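Local coordinates for heme-binding protein A / AI-2 binding protein A (Helicobacter pylori SS1, PDB 6OFQ), which probably binds short peptides in the periplasm and hands them to an ABC transporter for uptake, at residues F29-G41 with R254-T267. Sequence-based numbering, arbitrary orientation.
Sequences FGGVLVFARGADG and RALALRTGEIMLMT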
ATOM      1  N   PHE A  29      22.214  -8.712 -18.091  1.00 10.64           N
ATOM      2  CA  PHE A  29      21.278  -8.034 -18.952  1.00 10.41           C
ATOM      3  C   PHE A  29      20.539  -8.917 -19.939  1.00 10.29           C
ATOM      4  O   PHE A  29      21.110  -9.929 -20.402  1.00 11.57           O
ATOM      5  CB  PHE A  29      21.993  -6.932 -19.750  1.00 11.63           C
ATOM      6  CG  PHE A  29      22.365  -5.739 -18.914  1.00 10.85           C
ATOM      7  CD1 PHE A  29      23.574  -5.715 -18.258  1.00 12.02           C
ATOM      8  CD2 PHE A  29      21.495  -4.685 -18.760  1.00 11.14           C
ATOM      9  CE1 PHE A  29      23.886  -4.652 -17.441  1.00 12.71           C
ATOM     10  CE2 PHE A  29      21.798  -3.596 -17.960  1.00 12.73           C
ATOM     11  CZ  PHE A  29      23.019  -3.596 -17.332  1.00 11.15           C
ATOM     12  N   GLY A  30      19.261  -8.593 -20.108  1.00  9.68           N
ATOM     13  CA  GLY A  30      18.465  -9.219 -21.157  1.00  8.79           C
ATOM     14  C   GLY A  30      17.386 -10.130 -20.575  1.00  8.36           C
ATOM     15  O   GLY A  30      17.652 -10.940 -19.651  1.00  9.74           O
ATOM     16  N   GLY A  31      16.231 -10.058 -21.206  1.00  7.87           N
ATOM     17  CA  GLY A  31      15.194 -11.069 -21.017  1.00  7.84           C
ATOM     18  C   GLY A  31      13.846 -10.527 -20.682  1.00  6.87           C
ATOM     19  O   GLY A  31      13.656  -9.303 -20.515  1.00  7.42           O
ATOM     20  N   VAL A  32      12.886 -11.449 -20.656  1.00  6.40           N
ATOM     21  CA  VAL A  32      11.501 -11.170 -20.351  1.00  6.86           C
ATOM     22  C   VAL A  32      11.140 -11.825 -19.023  1.00  6.04           C
ATOM     23  O   VAL A  32      11.300 -13.028 -18.828  1.00  7.64           O
ATOM     24  CB  VAL A  32      10.535 -11.630 -21.455  1.00  7.91           C
ATOM     25  CG1 VAL A  32       9.080 -11.322 -21.149  1.00  8.40           C
ATOM     26  CG2 VAL A  32      10.999 -11.248 -22.843  1.00 10.34           C
ATOM     27  N   LEU A  33      10.582 -11.018 -18.125  1.00  6.13           N
ATOM     28  CA  LEU A  33      10.066 -11.526 -16.858  1.00  5.94           C
ATOM     29  C   LEU A  33       8.556 -11.555 -16.906  1.00  5.71           C
ATOM     30  O   LEU A  33       7.923 -10.565 -17.271  1.00  6.74           O
ATOM     31  CB  LEU A  33      10.503 -10.614 -15.708  1.00  6.58           C
ATOM     32  CG  LEU A  33       9.897 -10.934 -14.337  1.00  6.92           C
ATOM     33  CD1 LEU A  33      10.480 -12.199 -13.761  1.00  7.42           C
ATOM     34  CD2 LEU A  33      10.093  -9.809 -13.329  1.00  7.50           C
ATOM     35  N   VAL A  34       7.989 -12.718 -16.603  1.00  5.82           N
ATOM     36  CA  VAL A  34       6.510 -12.883 -16.491  1.00  6.13           C
ATOM     37  C   VAL A  34       6.159 -12.971 -15.010  1.00  6.87           C
ATOM     38  O   VAL A  34       6.511 -13.963 -14.354  1.00  5.83           O
ATOM     39  CB  VAL A  34       5.973 -14.086 -17.273  1.00  6.91           C
ATOM     40  CG1 VAL A  34       4.452 -14.050 -17.228  1.00  7.43           C
ATOM     41  CG2 VAL A  34       6.374 -13.981 -18.734  1.00  7.17           C
ATOM     42  N   PHE A  35       5.520 -11.929 -14.497  1.00  6.22           N
ATOM     43  CA  PHE A  35       5.127 -11.809 -13.087  1.00  5.98           C
ATOM     44  C   PHE A  35       3.625 -12.066 -13.081  1.00  5.62           C
ATOM     45  O   PHE A  35       2.918 -11.531 -13.937  1.00  7.21           O
ATOM     46  CB  PHE A  35       5.410 -10.379 -12.664  1.00  6.10           C
ATOM     47  CG  PHE A  35       4.995  -9.976 -11.286  1.00  5.61           C
ATOM     48  CD1 PHE A  35       3.745  -9.463 -11.025  1.00  5.89           C
ATOM     49  CD2 PHE A  35       5.869  -9.993 -10.229  1.00  5.90           C
ATOM     50  CE1 PHE A  35       3.392  -9.051  -9.745  1.00  6.14           C
ATOM     51  CE2 PHE A  35       5.543  -9.566  -8.949  1.00  6.63           C
ATOM     52  CZ  PHE A  35       4.271  -9.097  -8.716  1.00  6.97           C
ATOM     53  N   ALA A  36       3.151 -12.802 -12.098  1.00  5.36           N
ATOM     54  CA  ALA A  36       1.714 -13.012 -11.986  1.00  5.05           C
ATOM     55  C   ALA A  36       1.248 -12.670 -10.576  1.00  4.97           C
ATOM     56  O   ALA A  36       1.906 -12.871  -9.564  1.00  4.68           O
ATOM     57  CB  ALA A  36       1.369 -14.474 -12.310  1.00  6.01           C
ATOM     58  N   ARG A  37      -0.007 -12.224 -10.539  1.00  4.86           N
ATOM     59  CA  ARG A  37      -0.652 -11.736  -9.348  1.00  4.84           C
ATOM     60  C   ARG A  37      -2.144 -11.910  -9.457  1.00  4.64           C
ATOM     61  O   ARG A  37      -2.694 -12.261 -10.503  1.00  4.40           O
ATOM     62  CB  ARG A  37      -0.216 -10.307  -9.071  1.00  4.75           C
ATOM     63  CG  ARG A  37      -0.330  -9.331 -10.230  1.00  4.40           C
ATOM     64  CD  ARG A  37      -1.751  -8.904 -10.548  1.00  4.61           C
ATOM     65  NE  ARG A  37      -1.869  -7.864 -11.579  1.00  4.72           N
ATOM     66  CZ  ARG A  37      -1.583  -6.571 -11.458  1.00  4.55           C
ATOM     67  NH1 ARG A  37      -1.122  -6.164 -10.304  1.00  4.15           N
ATOM     68  NH2 ARG A  37      -1.649  -5.756 -12.468  1.00  5.14           N
ATOM     69  N   GLY A  38      -2.856 -11.746  -8.368  1.00  4.81           N
ATOM     70  CA  GLY A  38      -4.251 -12.108  -8.239  1.00  5.31           C
ATOM     71  C   GLY A  38      -5.293 -11.163  -8.727  1.00  6.10           C
ATOM     72  O   GLY A  38      -6.379 -11.598  -9.105  1.00  7.11           O
ATOM     73  N   ALA A  39      -5.044  -9.858  -8.758  1.00  6.26           N
ATOM     74  CA  ALA A  39      -6.013  -8.818  -9.159  1.00  6.55           C
ATOM     75  C   ALA A  39      -5.267  -7.720  -9.886  1.00  6.72           C
ATOM     76  O   ALA A  39      -4.171  -7.305  -9.503  1.00  5.34           O
ATOM     77  CB  ALA A  39      -6.722  -8.286  -7.950  1.00  7.41           C
ATOM     78  N   ASP A  40      -5.929  -7.236 -10.916  1.00  6.19           N
ATOM     79  CA  ASP A  40      -5.361  -6.169 -11.749  1.00  6.02           C
ATOM     80  C   ASP A  40      -5.272  -4.842 -10.985  1.00  6.05           C
ATOM     81  O   ASP A  40      -5.937  -4.626 -10.014  1.00  5.90           O
ATOM     82  CB  ASP A  40      -6.246  -5.999 -12.979  1.00  6.39           C
ATOM     83  CG  ASP A  40      -5.606  -5.244 -14.124  1.00  7.37           C
ATOM     84  OD1 ASP A  40      -4.376  -5.016 -14.134  1.00  7.49           O
ATOM     85  OD2 ASP A  40      -6.419  -4.871 -15.021  1.00  8.73           O
ATOM     86  N   GLY A  41      -4.401  -3.991 -11.513  1.00  6.02           N
ATOM     87  CA  GLY A  41      -4.427  -2.581 -11.096  1.00  5.98           C
ATOM     88  C   GLY A  41      -5.729  -1.899 -11.482  1.00  6.17           C
ATOM     89  O   GLY A  41      -6.485  -2.369 -12.355  1.00  6.11           O
ATOM     90  N   ARG A 254      -2.367 -20.005 -10.533  1.00  6.71           N
ATOM     91  CA  ARG A 254      -1.143 -19.202 -10.619  1.00  6.61           C
ATOM     92  C   ARG A 254       0.087 -20.039 -10.266  1.00  6.72           C
ATOM     93  O   ARG A 254       1.088 -19.990 -10.974  1.00  6.58           O
ATOM     94  CB  ARG A 254      -1.320 -17.951  -9.710  1.00  6.52           C
ATOM     95  CG  ARG A 254      -0.377 -16.773  -9.982  1.00  6.64           C
ATOM     96  CD  ARG A 254      -0.510 -15.639  -8.953  1.00  6.60           C
ATOM     97  NE  ARG A 254      -1.914 -15.357  -8.701  1.00  7.18           N
ATOM     98  CZ  ARG A 254      -2.546 -15.391  -7.547  1.00  7.09           C
ATOM     99  NH1 ARG A 254      -1.937 -15.457  -6.386  1.00  7.83           N
ATOM    100  NH2 ARG A 254      -3.849 -15.457  -7.640  1.00  5.92           N
ATOM    101  N   ALA A 255       0.038 -20.818  -9.180  1.00  6.22           N
ATOM    102  CA  ALA A 255       1.110 -21.728  -8.870  1.00  6.69           C
ATOM    103  C   ALA A 255       1.341 -22.803  -9.911  1.00  6.78           C
ATOM    104  O   ALA A 255       2.489 -23.138 -10.207  1.00  5.82           O
ATOM    105  CB  ALA A 255       0.892 -22.311  -7.490  1.00  7.54           C
ATOM    106  N   LEU A 256       0.256 -23.299 -10.507  1.00  7.16           N
ATOM    107  CA  LEU A 256       0.456 -24.235 -11.602  1.00  7.12           C
ATOM    108  C   LEU A 256       1.180 -23.620 -12.787  1.00  6.38           C
ATOM    109  O   LEU A 256       2.086 -24.223 -13.397  1.00  6.77           O
ATOM    110  CB  LEU A 256      -0.874 -24.837 -12.061  1.00  6.92           C
ATOM    111  CG  LEU A 256      -0.780 -25.847 -13.217  1.00  7.35           C
ATOM    112  CD1 LEU A 256       0.124 -27.022 -12.895  1.00  7.54           C
ATOM    113  CD2 LEU A 256      -2.247 -26.221 -13.520  1.00  8.11           C
ATOM    114  N   ALA A 257       0.879 -22.345 -13.054  1.00  6.11           N
ATOM    115  CA  ALA A 257       1.578 -21.627 -14.080  1.00  6.23           C
ATOM    116  C   ALA A 257       3.086 -21.444 -13.758  1.00  6.23           C
ATOM    117  O   ALA A 257       3.930 -21.414 -14.666  1.00  6.63           O
ATOM    118  CB  ALA A 257       0.909 -20.299 -14.375  1.00  5.88           C
ATOM    119  N   LEU A 258       3.449 -21.329 -12.475  1.00  6.10           N
ATOM    120  CA  LEU A 258       4.837 -21.328 -12.107  1.00  6.48           C
ATOM    121  C   LEU A 258       5.437 -22.675 -12.346  1.00  7.01           C
ATOM    122  O   LEU A 258       6.556 -22.766 -12.869  1.00  7.86           O
ATOM    123  CB  LEU A 258       5.008 -20.897 -10.657  1.00  6.23           C
ATOM    124  CG  LEU A 258       6.461 -20.761 -10.241  1.00  6.63           C
ATOM    125  CD1 LEU A 258       7.175 -19.568 -10.878  1.00  6.17           C
ATOM    126  CD2 LEU A 258       6.530 -20.566  -8.727  1.00  7.34           C
ATOM    127  N   ARG A 259       4.723 -23.721 -11.967  1.00  7.69           N
ATOM    128  CA  ARG A 259       5.228 -25.092 -12.100  1.00  9.29           C
ATOM    129  C   ARG A 259       5.464 -25.452 -13.567  1.00 10.35           C
ATOM    130  O   ARG A 259       6.333 -26.286 -13.840  1.00 12.55           O
ATOM    131  CB  ARG A 259       4.209 -26.021 -11.418  1.00 11.49           C
ATOM    132  CG  ARG A 259       4.372 -25.985  -9.930  1.00 14.50           C
ATOM    133  CD  ARG A 259       3.189 -26.703  -9.276  1.00 20.46           C
ATOM    134  NE  ARG A 259       2.937 -28.061  -9.785  1.00 27.26           N
ATOM    135  CZ  ARG A 259       1.746 -28.645  -9.701  1.00 31.33           C
ATOM    136  NH1 ARG A 259       0.718 -27.939  -9.218  1.00 38.58           N
ATOM    137  NH2 ARG A 259       1.595 -29.914 -10.089  1.00 32.97           N
ATOM    138  N   THR A 260       4.675 -24.943 -14.487  1.00  9.63           N
ATOM    139  CA  THR A 260       4.870 -25.211 -15.914  1.00 10.00           C
ATOM    140  C   THR A 260       5.836 -24.224 -16.569  1.00 11.53           C
ATOM    141  O   THR A 260       6.144 -24.329 -17.754  1.00 14.61           O
ATOM    142  CB  THR A 260       3.544 -25.182 -16.678  1.00 10.97           C
ATOM    143  OG1 THR A 260       2.996 -23.857 -16.689  1.00 10.29           O
ATOM    144  CG2 THR A 260       2.520 -26.161 -16.153  1.00 10.16           C
ATOM    145  N   GLY A 261       6.274 -23.204 -15.844  1.00  9.96           N
ATOM    146  CA  GLY A 261       7.095 -22.136 -16.402  1.00  9.75           C
ATOM    147  C   GLY A 261       6.406 -21.087 -17.249  1.00  8.48           C
ATOM    148  O   GLY A 261       7.059 -20.188 -17.798  1.00  9.86           O
ATOM    149  N   GLU A 262       5.066 -21.136 -17.244  1.00  8.02           N
ATOM    150  CA  GLU A 262       4.283 -20.156 -17.961  1.00  9.36           C
ATOM    151  C   GLU A 262       4.439 -18.772 -17.340  1.00  7.80           C
ATOM    152  O   GLU A 262       4.313 -17.725 -17.984  1.00  9.36           O
ATOM    153  CB  GLU A 262       2.811 -20.628 -17.900  1.00 10.91           C
ATOM    154  CG  GLU A 262       1.781 -19.769 -18.566  1.00 15.13           C
ATOM    155  CD  GLU A 262       0.358 -20.293 -18.413  1.00 18.14           C
ATOM    156  OE1 GLU A 262       0.242 -21.535 -18.666  1.00 14.25           O
ATOM    157  OE2 GLU A 262      -0.493 -19.448 -18.007  1.00 15.80           O
ATOM    158  N   ILE A 263       4.553 -18.775 -16.016  1.00  7.67           N
ATOM    159  CA  ILE A 263       4.913 -17.503 -15.343  1.00  7.66           C
ATOM    160  C   ILE A 263       6.162 -17.813 -14.521  1.00  6.80           C
ATOM    161  O   ILE A 263       6.551 -18.963 -14.305  1.00  6.86           O
ATOM    162  CB  ILE A 263       3.771 -16.928 -14.469  1.00  8.29           C
ATOM    163  CG1 ILE A 263       3.427 -17.839 -13.296  1.00  9.46           C
ATOM    164  CG2 ILE A 263       2.561 -16.710 -15.360  1.00  8.53           C
ATOM    165  CD1 ILE A 263       3.921 -17.354 -11.984  1.00 12.35           C
ATOM    166  N   MET A 264       6.859 -16.787 -14.023  1.00  5.99           N
ATOM    167  CA  MET A 264       8.209 -16.904 -13.483  1.00  6.37           C
ATOM    168  C   MET A 264       8.355 -16.440 -12.034  1.00  6.41           C
ATOM    169  O   MET A 264       9.342 -16.770 -11.381  1.00  6.04           O
ATOM    170  CB  MET A 264       9.209 -16.170 -14.354  1.00  6.72           C
ATOM    171  CG  MET A 264       9.215 -16.657 -15.803  1.00  6.71           C
ATOM    172  SD  MET A 264       9.896 -15.472 -16.967  1.00  7.93           S
ATOM    173  CE  MET A 264      11.587 -15.428 -16.495  1.00  7.72           C
ATOM    174  N   LEU A 265       7.427 -15.617 -11.575  1.00  5.27           N
ATOM    175  CA  LEU A 265       7.509 -14.995 -10.243  1.00  5.88           C
ATOM    176  C   LEU A 265       6.056 -14.652  -9.935  1.00  6.10           C
ATOM    177  O   LEU A 265       5.348 -14.119 -10.786  1.00  5.52           O
ATOM    178  CB  LEU A 265       8.403 -13.753 -10.299  1.00  7.68           C
ATOM    179  CG  LEU A 265       8.348 -12.642  -9.246  1.00 10.72           C
ATOM    180  CD1 LEU A 265       8.937 -13.228  -8.026  1.00 10.91           C
ATOM    181  CD2 LEU A 265       9.234 -11.483  -9.662  1.00 11.29           C
ATOM    182  N   MET A 266       5.617 -14.917  -8.713  1.00  5.50           N
ATOM    183  CA  MET A 266       4.223 -14.651  -8.347  1.00  5.48           C
ATOM    184  C   MET A 266       4.052 -14.181  -6.913  1.00  4.84           C
ATOM    185  O   MET A 266       4.776 -14.591  -6.008  1.00  5.68           O
ATOM    186  CB  MET A 266       3.286 -15.830  -8.597  1.00  7.31           C
ATOM    187  CG  MET A 266       3.812 -17.078  -7.966  1.00  7.83           C
ATOM    188  SD  MET A 266       2.666 -18.480  -7.892  1.00  9.46           S
ATOM    189  CE  MET A 266       1.499 -18.067  -6.588  1.00 10.82           C
ATOM    190  N   THR A 267       3.035 -13.351  -6.708  1.00  5.34           N
ATOM    191  CA  THR A 267       2.623 -12.991  -5.359  1.00  5.50           C
ATOM    192  C   THR A 267       1.364 -13.781  -5.034  1.00  5.89           C
ATOM    193  O   THR A 267       0.652 -14.312  -5.920  1.00  5.88           O
ATOM    194  CB  THR A 267       2.399 -11.459  -5.242  1.00  5.50           C
ATOM    195  OG1 THR A 267       1.413 -11.059  -6.209  1.00  4.70           O
ATOM    196  CG2 THR A 267       3.776 -10.757  -5.420  1.00  5.70           C
TER
HETATM  197  O   HOH W   1      -1.380 -10.962  -5.912  1.00  6.47           O
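Phe35 and Ala36 pair in parallel with Leu265 and Met266, setting the short strand 265-266 as an outermost strand of a mixed five-strand sheet of this type II periplasmic binding protein, in the order 214-220, 224-229, 242-247, 32-37, 265-266. Ala36 carries the core of the pairing: its N donates to Leu265 O at 2.9 Å, and its O accepts from Thr267 N at 3.1 Å. Two residues earlier, Val34 O takes Met264 N at 2.9 Å and, weakly, Leu265 N. Met264 adds a less usual bond: with CG beside the backbone N (chi1 -57°), its SD receives a weak hydrogen bond from Val34 N.

Two apolar layers flank the strands. On one face Leu265 CD2 lies 3.7 Å from Phe35 CD2, at the ring edge, while Thr267 CG2 comes obliquely to Phe35 CZ; Phe526 also meets this ring. On the other, Ala36 CB rests against Ile263 CD1, in the loop after helix 251-259, and Arg254 CG on the helix itself.

Polar closure comes from Arg254. A bend at chi3 (-45°) lays its guanidinium with one face against Gly38, while NH1 donates to Thr267 O and NH2 to Ile248 O. A water bridges Gly38 N and Thr267 OG1. Backbone bonds thus fix the parallel register, and a buried arginine, hydrogen-bonded just past strand 265-266, merely packs over Arg37-Gly38.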